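PDB 2HES: cytosolic iron-sulfur protein assembly protein 1 from Saccharomyces cerevisiae, which acts as an essential component of the cytosolic iron-sulfur protein assembly machinery, is required for maturation of extramitochondrial iron-sulfur proteins and interacts with NAR1. Local coordinates for residues 311-314 against 320-323. Numbering follows the deposited sequence.
Sequences ILAT and IVNF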
loop_
_atom_site.group_PDB
_atom_site.type_symbol
_atom_site.label_atom_id
_atom_site.label_comp_id
_atom_site.label_asym_id
_atom_site.label_seq_id
_atom_site.Cartn_x
_atom_site.Cartn_y
_atom_site.Cartn_z
ATOM N N ILE A 311 -5.944 -14.762 -4.895
ATOM C CA ILE A 311 -4.960 -15.344 -3.953
ATOM C C ILE A 311 -4.227 -14.262 -3.125
ATOM O O ILE A 311 -4.426 -13.072 -3.352
ATOM C CB ILE A 311 -3.927 -16.263 -4.675
ATOM C CG1 ILE A 311 -3.026 -15.486 -5.628
ATOM C CG2 ILE A 311 -4.610 -17.414 -5.422
ATOM C CD1 ILE A 311 -1.628 -15.311 -5.108
ATOM N N LEU A 312 -3.402 -14.668 -2.164
ATOM C CA LEU A 312 -2.700 -13.686 -1.341
ATOM C C LEU A 312 -1.206 -13.742 -1.581
ATOM O O LEU A 312 -0.606 -14.817 -1.666
ATOM C CB LEU A 312 -3.007 -13.879 0.167
ATOM C CG LEU A 312 -4.431 -13.496 0.580
ATOM C CD1 LEU A 312 -5.016 -14.387 1.683
ATOM C CD2 LEU A 312 -4.429 -12.030 0.989
ATOM N N ALA A 313 -0.581 -12.583 -1.668
ATOM C CA ALA A 313 0.873 -12.544 -1.617
ATOM C C ALA A 313 1.345 -11.863 -0.347
ATOM O O ALA A 313 0.777 -10.822 0.052
ATOM C CB ALA A 313 1.420 -11.830 -2.838
ATOM N N THR A 314 2.386 -12.435 0.282
ATOM C CA THR A 314 3.006 -11.830 1.437
ATOM C C THR A 314 4.485 -11.672 1.213
ATOM O O THR A 314 5.132 -12.578 0.648
ATOM C CB THR A 314 2.795 -12.676 2.741
ATOM O OG1 THR A 314 3.238 -14.024 2.526
ATOM C CG2 THR A 314 1.359 -12.704 3.137
ATOM N N ILE A 320 11.578 -13.307 0.809
ATOM C CA ILE A 320 10.700 -14.220 0.132
ATOM C C ILE A 320 9.336 -13.579 -0.123
ATOM O O ILE A 320 8.809 -12.850 0.730
ATOM C CB ILE A 320 10.540 -15.553 0.966
ATOM C CG1 ILE A 320 11.875 -16.316 0.998
ATOM C CG2 ILE A 320 9.404 -16.415 0.465
ATOM C CD1 ILE A 320 11.756 -17.760 1.516
ATOM N N VAL A 321 8.769 -13.853 -1.284
ATOM C CA VAL A 321 7.341 -13.633 -1.493
ATOM C C VAL A 321 6.636 -14.974 -1.439
ATOM O O VAL A 321 6.849 -15.848 -2.304
ATOM C CB VAL A 321 7.017 -12.941 -2.851
ATOM C CG1 VAL A 321 5.523 -12.797 -3.017
ATOM C CG2 VAL A 321 7.684 -11.604 -2.927
ATOM N N ASN A 322 5.821 -15.173 -0.409
ATOM C CA ASN A 322 4.972 -16.355 -0.386
ATOM C C ASN A 322 3.622 -16.081 -1.033
ATOM O O ASN A 322 3.001 -15.030 -0.808
ATOM C CB ASN A 322 4.801 -16.858 1.055
ATOM C CG ASN A 322 6.080 -17.395 1.642
ATOM O OD1 ASN A 322 6.550 -16.940 2.698
ATOM N ND2 ASN A 322 6.656 -18.376 0.971
ATOM N N PHE A 323 3.163 -17.034 -1.830
ATOM C CA PHE A 323 1.886 -16.946 -2.504
ATOM C C PHE A 323 0.991 -17.982 -1.891
ATOM O O PHE A 323 1.361 -19.165 -1.832
ATOM C CB PHE A 323 2.018 -17.222 -4.001
ATOM C CG PHE A 323 2.828 -16.209 -4.726
ATOM C CD1 PHE A 323 2.219 -15.064 -5.242
ATOM C CD2 PHE A 323 4.202 -16.385 -4.882
ATOM C CE1 PHE A 323 2.979 -14.110 -5.912
ATOM C CE2 PHE A 323 4.973 -15.439 -5.559
ATOM C CZ PHE A 323 4.356 -14.301 -6.076
#
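The beta hairpin of strands 312-316 and 320-325, in the seventh WD repeat, pairs Thr314 with Asn322 and Ala313 with Phe323. The strands run antiparallel. Thr314 and Asn322 form the hydrogen-bonded pair. Thr314 N donates to Asn322 O at 2.9 Å, a nearly straight bond (167° at the hydrogen) in the plane of the carbonyl. In return Asn322 N donates to Thr314 O, also at 2.9 Å but more bent, at 137°. Ala313 and Phe323 form the neighbouring non-hydrogen-bonded pair. Here Phe323 CA makes a CA-H...O contact with Leu312 O, 3.4 Å away.

On one face of the hairpin, apolar side chains gather round the Phe323 ring. Ile311 CD1 meets the ring at its edge, close to the ring plane, 3.9 Å from Phe323 CD1. Ala313 CB approaches Phe323 CD1 obliquely, at 4.1 Å. Val321 CG1 lies over one ring face, offset toward the rim. Because CG1 of Val321 lies anti to the backbone N, this methyl also comes within 4.2 Å of Ala313 CB. Phe20 of strand 17-23, in the next blade, packs on Ala313 and Val321, so this face lies between two blades.

Thr314 and Asn322 occupy the other face. Thr314 OG1 sits 3.6 Å from Asn322 CB. The chi1 of Thr314, 54°, sets the hydroxyl between the backbone N and the carbonyl carbon. There it hydrogen-bonds to Trp324 NE1 and His293 NE2, consistent with the His-Ser/Thr-Trp hydrogen-bond network of WD40 repeats.

Strand 298-303 flanks 312-316. Strand 5-11, from the N-terminal end of the chain, flanks 320-325 and forms the outer edge of this four-stranded blade. The other three strands are C-terminal, the 'velcro' closure characteristic of WD40 beta-propellers.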